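Local coordinates for arylamine n-acetyltransferase (Mycobacterium smegmatis, PDB 1W5R), which catalyses transfer of an acetyl group from acetyl-CoA to arylamines by way of a catalytic triad, at residues A[42-47]-A[209-214]; A[222-227]-A[240-245]; A[247-252]-A[267-272]. The protein carries 1 engineered substitution. All coordinates share one frame; numbering follows the deposited sequence.

The three contacts gather round the five-stranded antiparallel sheet and the C-terminal helices of the arylamine N-acetyltransferase. Interaction 1 joins the 42-47 segment to the start of strand 212-216, which pairs with strand 220-225 of interaction 2; their centres are about 12 Å apart. Interaction 3 packs two helices beside this sheet, about 11 Å from interaction 1 and about 10 Å from interaction 2, centre to centre, with Leu-211 and Phe-242 both touching Val-248. Interaction 1 is tied to the active-site region: Glu-42 forms a salt bridge with Arg-69 and accepts from Gly-70 N, just ahead of helix 73-87, whose start carries the engineered glutamine that replaces the nucleophilic cysteine.

Interaction 1: A[42-47]-A[209-214]; sequences ENLDPL and TGLTVA
Asn-43 and Glu-42 meet residues 210-213 where the short edge strand 41-42 joins the five-stranded antiparallel sheet of the arylamine N-acetyltransferase fold, just before helix 44-47. Polar contacts centre on the Asn-43 side-chain amide, which binds main-chain groups on both sides of Leu-211 as a neighbouring strand might. OD1 of Asn-43 takes the N-H of Thr-212 at 2.9 Å in a nearly straight bond (171°), although this donor stands above the carbonyl plane of the amide. ND2 of Asn-43 gives a hydrogen to Gly-210 O at 2.8 Å, with that oxygen lying close to the amide plane, and it also reaches Phe-207 O. A first torsion of 71° sets CG between the backbone N and carbonyl carbon, turning the amide to the facing chain. Between these segments the backbone adds a weak bond, Asn-43 N to Thr-212 O at 3.3 Å, and the same oxygen is approached by Glu-42 CA at 3.3 Å in a CA-H...O contact; next to it, Ala-214 pairs with Phe-41.

Apolar contacts continue the join on the helix side. Leu-44 and Leu-211 run side by side, with CD2 of Leu-44 3.7 Å from CD1 of Leu-211. Leu-47 meets that leucine at a slant through CD2, while its other methyl touches the Gly-210 carbonyl. Leu-211 is further covered by Val-248 and Ile-252 of helix 245-255, so helix 44-47 and helix 245-255 both pack on one buried side chain.

The carboxylate of Glu-42 leads away from the strand. OE2 forms a salt bridge with Arg-69 and accepts from Gly-70 N, tying the edge strand to the loop before helix 73-87. At the start of helix 44-47, Glu-42 OE1 accepts a local hydrogen bond from Leu-44 N at 3.0 Å.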
loop_
_atom_site.group_PDB
_atom_site.type_symbol
_atom_site.label_atom_id
_atom_site.label_comp_id
_atom_site.label_asym_id
_atom_site.label_seq_id
_atom_site.Cartn_x
_atom_site.Cartn_y
_atom_site.Cartn_z
ATOM N N GLU A 42 -15.570 -13.431 3.503
ATOM C CA GLU A 42 -14.749 -14.364 2.714
ATOM C C GLU A 42 -15.644 -15.346 1.989
ATOM O O GLU A 42 -16.758 -15.651 2.437
ATOM C CB GLU A 42 -13.743 -15.139 3.566
ATOM C CG GLU A 42 -14.396 -15.819 4.770
ATOM C CD GLU A 42 -14.148 -17.303 4.845
ATOM O OE1 GLU A 42 -14.366 -17.994 3.825
ATOM O OE2 GLU A 42 -13.794 -17.780 5.937
ATOM N N ASN A 43 -15.139 -15.848 0.870
ATOM C CA ASN A 43 -15.856 -16.867 0.100
ATOM C C ASN A 43 -15.000 -18.115 -0.113
ATOM O O ASN A 43 -15.064 -18.719 -1.169
ATOM C CB ASN A 43 -16.278 -16.312 -1.266
ATOM C CG ASN A 43 -15.087 -16.112 -2.179
ATOM O OD1 ASN A 43 -14.023 -15.703 -1.714
ATOM N ND2 ASN A 43 -15.249 -16.415 -3.471
ATOM N N LEU A 44 -14.194 -18.489 0.872
ATOM C CA LEU A 44 -13.344 -19.672 0.687
ATOM C C LEU A 44 -14.162 -20.945 0.432
ATOM O O LEU A 44 -13.730 -21.802 -0.341
ATOM C CB LEU A 44 -12.414 -19.875 1.872
ATOM C CG LEU A 44 -11.274 -18.853 1.914
ATOM C CD1 LEU A 44 -10.793 -18.686 3.352
ATOM C CD2 LEU A 44 -10.126 -19.230 0.968
ATOM N N ASP A 45 -15.341 -21.065 1.051
ATOM C CA ASP A 45 -16.151 -22.270 0.821
ATOM C C ASP A 45 -16.552 -22.394 -0.662
ATOM O O ASP A 45 -16.177 -23.369 -1.303
ATOM C CB ASP A 45 -17.370 -22.339 1.752
ATOM C CG ASP A 45 -17.021 -22.865 3.143
ATOM O OD1 ASP A 45 -15.826 -23.133 3.436
ATOM O OD2 ASP A 45 -17.964 -23.011 3.962
ATOM N N PRO A 46 -17.292 -21.413 -1.228
ATOM C CA PRO A 46 -17.651 -21.558 -2.658
ATOM C C PRO A 46 -16.440 -21.656 -3.576
ATOM O O PRO A 46 -16.500 -22.363 -4.585
ATOM C CB PRO A 46 -18.444 -20.291 -2.986
ATOM C CG PRO A 46 -18.726 -19.618 -1.719
ATOM C CD PRO A 46 -17.936 -20.236 -0.608
ATOM N N LEU A 47 -15.361 -20.950 -3.237
ATOM C CA LEU A 47 -14.120 -21.057 -4.026
ATOM C C LEU A 47 -13.642 -22.514 -4.121
ATOM O O LEU A 47 -13.189 -22.968 -5.194
ATOM C CB LEU A 47 -13.015 -20.163 -3.436
ATOM C CG LEU A 47 -11.653 -20.213 -4.160
ATOM C CD1 LEU A 47 -11.748 -19.652 -5.567
ATOM C CD2 LEU A 47 -10.591 -19.490 -3.348
ATOM N N THR A 209 -15.714 -17.985 -9.050
ATOM C CA THR A 209 -14.588 -17.878 -9.995
ATOM C C THR A 209 -13.330 -17.213 -9.443
ATOM O O THR A 209 -12.304 -17.138 -10.130
ATOM C CB THR A 209 -14.997 -17.126 -11.281
ATOM O OG1 THR A 209 -15.433 -15.809 -10.948
ATOM C CG2 THR A 209 -16.114 -17.865 -12.029
ATOM N N GLY A 210 -13.416 -16.686 -8.234
ATOM C CA GLY A 210 -12.259 -16.065 -7.620
ATOM C C GLY A 210 -12.427 -15.959 -6.124
ATOM O O GLY A 210 -13.395 -16.492 -5.566
ATOM N N LEU A 211 -11.488 -15.242 -5.500
ATOM C CA LEU A 211 -11.380 -15.129 -4.053
ATOM C C LEU A 211 -11.609 -13.687 -3.625
ATOM O O LEU A 211 -10.909 -12.787 -4.104
ATOM C CB LEU A 211 -9.963 -15.537 -3.632
ATOM C CG LEU A 211 -9.561 -15.235 -2.187
ATOM C CD1 LEU A 211 -10.219 -16.212 -1.240
ATOM C CD2 LEU A 211 -8.044 -15.280 -2.014
ATOM N N THR A 212 -12.567 -13.468 -2.722
ATOM C CA THR A 212 -12.792 -12.142 -2.138
ATOM C C THR A 212 -12.750 -12.266 -0.623
ATOM O O THR A 212 -13.465 -13.094 -0.042
ATOM C CB THR A 212 -14.148 -11.537 -2.530
ATOM O OG1 THR A 212 -14.187 -11.326 -3.941
ATOM C CG2 THR A 212 -14.382 -10.200 -1.812
ATOM N N VAL A 213 -11.899 -11.458 0.004
ATOM C CA VAL A 213 -11.794 -11.403 1.460
ATOM C C VAL A 213 -11.793 -9.935 1.863
ATOM O O VAL A 213 -11.142 -9.113 1.217
ATOM C CB VAL A 213 -10.507 -12.125 1.969
ATOM C CG1 VAL A 213 -10.475 -12.166 3.494
ATOM C CG2 VAL A 213 -10.427 -13.540 1.423
ATOM N N ALA A 214 -12.538 -9.575 2.906
ATOM C CA ALA A 214 -12.579 -8.165 3.288
ATOM C C ALA A 214 -12.801 -7.981 4.776
ATOM O O ALA A 214 -13.298 -8.880 5.459
ATOM C CB ALA A 214 -13.658 -7.413 2.493
#

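Interaction 2: A[222-227]-A[240-245]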
loop_
_atom_site.group_PDB
_atom_site.type_symbol
_atom_site.label_atom_id
_atom_site.label_comp_id
_atom_site.label_asym_id
_atom_site.label_seq_id
_atom_site.Cartn_x
_atom_site.Cartn_y
_atom_site.Cartn_z
ATOM N N TYR A 222 -10.603 -2.821 3.844
ATOM C CA TYR A 222 -9.675 -3.765 3.227
ATOM C C TYR A 222 -10.433 -4.707 2.327
ATOM O O TYR A 222 -11.405 -5.322 2.760
ATOM C CB TYR A 222 -8.957 -4.587 4.308
ATOM C CG TYR A 222 -8.115 -3.737 5.221
ATOM C CD1 TYR A 222 -8.681 -3.092 6.320
ATOM C CD2 TYR A 222 -6.750 -3.572 4.980
ATOM C CE1 TYR A 222 -7.908 -2.309 7.157
ATOM C CE2 TYR A 222 -5.964 -2.779 5.816
ATOM C CZ TYR A 222 -6.546 -2.158 6.903
ATOM O OH TYR A 222 -5.780 -1.356 7.730
ATOM N N ASN A 223 -9.997 -4.809 1.070
ATOM C CA ASN A 223 -10.656 -5.708 0.132
ATOM C C ASN A 223 -9.658 -6.432 -0.745
ATOM O O ASN A 223 -8.988 -5.802 -1.574
ATOM C CB ASN A 223 -11.671 -4.995 -0.749
ATOM C CG ASN A 223 -12.514 -5.982 -1.527
ATOM O OD1 ASN A 223 -13.299 -6.703 -0.945
ATOM N ND2 ASN A 223 -12.299 -6.064 -2.829
ATOM N N LEU A 224 -9.570 -7.741 -0.541
ATOM C CA LEU A 224 -8.680 -8.605 -1.314
ATOM C C LEU A 224 -9.491 -9.303 -2.399
ATOM O O LEU A 224 -10.499 -9.934 -2.096
ATOM C CB LEU A 224 -8.080 -9.661 -0.382
ATOM C CG LEU A 224 -7.161 -10.721 -1.007
ATOM C CD1 LEU A 224 -5.795 -10.093 -1.333
ATOM C CD2 LEU A 224 -6.965 -11.920 -0.084
ATOM N N ARG A 225 -9.074 -9.159 -3.656
ATOM C CA ARG A 225 -9.587 -9.991 -4.733
ATOM C C ARG A 225 -8.380 -10.683 -5.344
ATOM O O ARG A 225 -7.474 -10.015 -5.859
ATOM C CB ARG A 225 -10.339 -9.157 -5.783
ATOM C CG ARG A 225 -10.911 -9.945 -6.973
ATOM C CD ARG A 225 -11.985 -10.939 -6.520
ATOM N NE ARG A 225 -12.450 -11.752 -7.646
ATOM C CZ ARG A 225 -13.482 -12.597 -7.592
ATOM N NH1 ARG A 225 -14.171 -12.743 -6.466
ATOM N NH2 ARG A 225 -13.818 -13.291 -8.677
ATOM N N GLY A 226 -8.337 -12.006 -5.260
ATOM C CA GLY A 226 -7.168 -12.729 -5.784
ATOM C C GLY A 226 -5.888 -12.259 -5.090
ATOM O O GLY A 226 -5.809 -12.243 -3.859
ATOM N N ARG A 227 -4.871 -11.872 -5.876
ATOM C CA ARG A 227 -3.592 -11.386 -5.329
ATOM C C ARG A 227 -3.586 -9.908 -4.920
ATOM O O ARG A 227 -2.595 -9.417 -4.354
ATOM C CB ARG A 227 -2.481 -11.578 -6.367
ATOM C CG ARG A 227 -2.614 -10.631 -7.541
ATOM C CD ARG A 227 -1.365 -10.651 -8.420
ATOM N NE ARG A 227 -1.317 -11.783 -9.340
ATOM C CZ ARG A 227 -0.331 -12.682 -9.400
ATOM N NH1 ARG A 227 0.699 -12.637 -8.559
ATOM N NH2 ARG A 227 -0.400 -13.644 -10.317
ATOM N N ILE A 240 -1.940 -3.392 -2.753
ATOM C CA ILE A 240 -0.895 -4.350 -2.441
ATOM C C ILE A 240 -1.058 -5.546 -3.375
ATOM O O ILE A 240 -2.113 -6.206 -3.397
ATOM C CB ILE A 240 -0.944 -4.756 -0.941
ATOM C CG1 ILE A 240 -0.737 -3.520 -0.057
ATOM C CG2 ILE A 240 0.074 -5.847 -0.633
ATOM C CD1 ILE A 240 -1.268 -3.647 1.353
ATOM N N ARG A 241 -0.026 -5.820 -4.167
ATOM C CA ARG A 241 -0.064 -6.942 -5.107
ATOM C C ARG A 241 0.851 -8.054 -4.610
ATOM O O ARG A 241 2.078 -7.919 -4.603
ATOM C CB ARG A 241 0.341 -6.485 -6.515
ATOM C CG ARG A 241 0.261 -7.574 -7.579
ATOM C CD ARG A 241 0.897 -7.131 -8.903
ATOM N NE ARG A 241 0.784 -8.168 -9.930
ATOM C CZ ARG A 241 1.589 -9.232 -10.032
ATOM N NH1 ARG A 241 2.572 -9.439 -9.163
ATOM N NH2 ARG A 241 1.391 -10.103 -11.007
ATOM N N PHE A 242 0.251 -9.157 -4.185
ATOM C CA PHE A 242 1.010 -10.307 -3.717
ATOM C C PHE A 242 1.612 -11.093 -4.869
ATOM O O PHE A 242 1.040 -11.191 -5.958
ATOM C CB PHE A 242 0.096 -11.186 -2.856
ATOM C CG PHE A 242 -0.321 -10.524 -1.579
ATOM C CD1 PHE A 242 -1.666 -10.176 -1.352
ATOM C CD2 PHE A 242 0.625 -10.193 -0.608
ATOM C CE1 PHE A 242 -2.040 -9.541 -0.167
ATOM C CE2 PHE A 242 0.253 -9.573 0.579
ATOM C CZ PHE A 242 -1.086 -9.240 0.796
ATOM N N ASP A 243 2.806 -11.628 -4.621
ATOM C CA ASP A 243 3.550 -12.349 -5.635
ATOM C C ASP A 243 2.922 -13.687 -6.007
ATOM O O ASP A 243 2.903 -14.046 -7.185
ATOM C CB ASP A 243 4.980 -12.601 -5.159
ATOM C CG ASP A 243 5.900 -11.423 -5.402
ATOM O OD1 ASP A 243 5.464 -10.398 -5.976
ATOM O OD2 ASP A 243 7.080 -11.542 -5.014
ATOM N N SER A 244 2.412 -14.396 -4.995
ATOM C CA SER A 244 1.983 -15.798 -5.130
ATOM C C SER A 244 0.880 -16.159 -4.128
ATOM O O SER A 244 0.551 -15.380 -3.229
ATOM C CB SER A 244 3.178 -16.746 -4.908
ATOM O OG SER A 244 3.493 -16.818 -3.521
ATOM N N ALA A 245 0.358 -17.379 -4.265
ATOM C CA ALA A 245 -0.636 -17.915 -3.331
ATOM C C ALA A 245 -0.174 -17.970 -1.868
ATOM O O ALA A 245 -0.976 -17.763 -0.962
ATOM C CB ALA A 245 -1.133 -19.274 -3.803
#
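Arg-227 and Arg-241 stack flat against each other at one end of the antiparallel sheet of the acetyltransferase, where strand 220-225 turns into strand 228-233 and strand 236-242 ends. The two side chains run alongside one another and point the same way. Their guanidinium groups lie with centres 4.0 Å apart and planes only 9° from parallel, NH2 of Arg-241 sitting over the centre of the Arg-227 group. The Arg-227 group is held by its edge: NH1 of Arg-227 donates to Phe-242 O and to Asp-243 O, both at 3.0 Å. The first of these carbonyls is met in its own plane, the second from well above. NH2 of Arg-227 forms a salt bridge with Asp-277, which probably offsets part of the like charge in the stack.

Arg-227, just ahead of strand 228-233, extends that strand's pairing with 236-242: Phe-242 N reaches Arg-227 O at 2.9 Å in an almost linear bond (173°). The Phe-242 side chain turns to the helix 245-255 side of the sheet, where it packs on Val-248 and Ala-251. Residues 240-242 also pair with an antiparallel strand of the second subunit, carrying the sheet across the dimer interface. Leu-224 crosses the phenylalanine at about a right angle, its CD1 methyl touching the ring edge at CE1 of Phe-242, 4.0 Å away.

Interaction 3: A[247-252]-A[267-272]; sequences QVLDAI and DVQARV
Leu-249 is the main bump of this helix pair, fitting a hollow on helix 268-274 bounded by Val-268, Gln-269 and Val-272. CD1 of Leu-249 sits among all three, 3.8 Å from CG2 of Val-272, 3.9 Å from CA of Gln-269 and 4.2 Å from CG1 of Val-268. CD2 of Leu-249 leans on the stem of Gln-269, 4.0 Å from its CB, and the two side chains cross at about a right angle. A first torsion of -96°, off the usual staggered position, swings the leucine into this seat.

Val-272 fills the complementary notch between Val-248 and Leu-249, where its CG1 meets CG1 of Val-248 at 3.7 Å. No hydrogen bond crosses the interface; the contact is made by apolar packing. The local axes approach to 10.3 Å at 114°, a steep crossing, consistent with the small contact.

The helix 245-255 face bearing Val-248 also packs on Phe-242 of strand 236-242 and on Leu-211. Leu-249 also meets Leu-260, and Arg-271 of helix 268-274 is bonded through NE to Leu-47 O at the end of helix 44-47.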
loop_
_atom_site.group_PDB
_atom_site.type_symbol
_atom_site.label_atom_id
_atom_site.label_comp_id
_atom_site.label_asym_id
_atom_site.label_seq_id
_atom_site.Cartn_x
_atom_site.Cartn_y
_atom_site.Cartn_z
ATOM N N GLN A 247 1.714 -15.855 -0.119
ATOM C CA GLN A 247 1.557 -14.536 0.486
ATOM C C GLN A 247 0.069 -14.225 0.683
ATOM O O GLN A 247 -0.305 -13.622 1.686
ATOM C CB GLN A 247 2.202 -13.433 -0.368
ATOM C CG GLN A 247 3.730 -13.378 -0.295
ATOM C CD GLN A 247 4.405 -14.360 -1.230
ATOM O OE1 GLN A 247 5.456 -14.915 -0.900
ATOM N NE2 GLN A 247 3.825 -14.573 -2.401
ATOM N N VAL A 248 -0.756 -14.660 -0.276
ATOM C CA VAL A 248 -2.211 -14.494 -0.175
ATOM C C VAL A 248 -2.721 -15.254 1.054
ATOM O O VAL A 248 -3.425 -14.690 1.888
ATOM C CB VAL A 248 -2.951 -14.926 -1.464
ATOM C CG1 VAL A 248 -4.475 -14.881 -1.248
ATOM C CG2 VAL A 248 -2.571 -14.016 -2.623
ATOM N N LEU A 249 -2.317 -16.520 1.179
ATOM C CA LEU A 249 -2.662 -17.309 2.352
ATOM C C LEU A 249 -2.173 -16.715 3.672
ATOM O O LEU A 249 -2.893 -16.739 4.675
ATOM C CB LEU A 249 -2.204 -18.763 2.192
ATOM C CG LEU A 249 -3.264 -19.741 1.691
ATOM C CD1 LEU A 249 -3.545 -19.557 0.215
ATOM C CD2 LEU A 249 -2.843 -21.174 1.994
ATOM N N ASP A 250 -0.956 -16.153 3.675
ATOM C CA ASP A 250 -0.482 -15.455 4.868
ATOM C C ASP A 250 -1.385 -14.274 5.226
ATOM O O ASP A 250 -1.688 -14.070 6.396
ATOM C CB ASP A 250 0.970 -14.985 4.732
ATOM C CG ASP A 250 1.387 -14.057 5.874
ATOM O OD1 ASP A 250 1.537 -12.840 5.623
ATOM O OD2 ASP A 250 1.525 -14.527 7.031
ATOM N N ALA A 251 -1.817 -13.507 4.218
ATOM C CA ALA A 251 -2.721 -12.379 4.442
ATOM C C ALA A 251 -4.048 -12.876 5.010
ATOM O O ALA A 251 -4.568 -12.320 5.977
ATOM C CB ALA A 251 -2.939 -11.593 3.152
ATOM N N ILE A 252 -4.564 -13.957 4.426
ATOM C CA ILE A 252 -5.831 -14.537 4.868
ATOM C C ILE A 252 -5.786 -14.891 6.363
ATOM O O ILE A 252 -6.689 -14.559 7.124
ATOM C CB ILE A 252 -6.197 -15.757 3.995
ATOM C CG1 ILE A 252 -6.654 -15.300 2.602
ATOM C CG2 ILE A 252 -7.280 -16.619 4.662
ATOM C CD1 ILE A 252 -6.830 -16.442 1.601
ATOM N N ASP A 267 -6.387 -28.517 -0.369
ATOM C CA ASP A 267 -5.340 -27.815 -1.169
ATOM C C ASP A 267 -5.740 -26.394 -1.518
ATOM O O ASP A 267 -5.814 -25.986 -2.681
ATOM C CB ASP A 267 -4.891 -28.616 -2.377
ATOM C CG ASP A 267 -3.471 -28.227 -2.771
ATOM O OD1 ASP A 267 -2.981 -27.212 -2.241
ATOM O OD2 ASP A 267 -2.877 -28.942 -3.603
ATOM N N VAL A 268 -5.995 -25.656 -0.445
ATOM C CA VAL A 268 -6.368 -24.274 -0.519
ATOM C C VAL A 268 -5.346 -23.496 -1.347
ATOM O O VAL A 268 -5.719 -22.701 -2.212
ATOM C CB VAL A 268 -6.457 -23.656 0.892
ATOM C CG1 VAL A 268 -6.812 -22.185 0.806
ATOM C CG2 VAL A 268 -7.480 -24.401 1.745
ATOM N N GLN A 269 -4.060 -23.734 -1.088
ATOM C CA GLN A 269 -3.010 -22.951 -1.713
ATOM C C GLN A 269 -3.051 -23.096 -3.233
ATOM O O GLN A 269 -2.944 -22.103 -3.949
ATOM C CB GLN A 269 -1.624 -23.321 -1.150
ATOM C CG GLN A 269 -0.579 -22.223 -1.351
ATOM C CD GLN A 269 0.818 -22.646 -0.955
ATOM O OE1 GLN A 269 1.317 -22.255 0.096
ATOM N NE2 GLN A 269 1.457 -23.455 -1.798
ATOM N N ALA A 270 -3.242 -24.325 -3.726
ATOM C CA ALA A 270 -3.328 -24.582 -5.162
ATOM C C ALA A 270 -4.552 -23.940 -5.817
ATOM O O ALA A 270 -4.475 -23.459 -6.936
ATOM C CB ALA A 270 -3.293 -26.086 -5.462
ATOM N N ARG A 271 -5.679 -23.914 -5.109
ATOM C CA ARG A 271 -6.867 -23.310 -5.685
ATOM C C ARG A 271 -6.750 -21.784 -5.707
ATOM O O ARG A 271 -7.163 -21.134 -6.663
ATOM C CB ARG A 271 -8.108 -23.743 -4.903
ATOM C CG ARG A 271 -9.419 -23.106 -5.365
ATOM C CD ARG A 271 -9.722 -23.314 -6.859
ATOM N NE ARG A 271 -11.042 -22.768 -7.179
ATOM C CZ ARG A 271 -11.419 -22.294 -8.360
ATOM N NH1 ARG A 271 -10.579 -22.277 -9.398
ATOM N NH2 ARG A 271 -12.653 -21.809 -8.495
ATOM N N VAL A 272 -6.198 -21.229 -4.640
ATOM C CA VAL A 272 -5.918 -19.793 -4.602
ATOM C C VAL A 272 -4.975 -19.395 -5.749
ATOM O O VAL A 272 -5.158 -18.356 -6.380
ATOM C CB VAL A 272 -5.392 -19.382 -3.221
ATOM C CG1 VAL A 272 -4.864 -17.954 -3.232
ATOM C CG2 VAL A 272 -6.506 -19.503 -2.203
#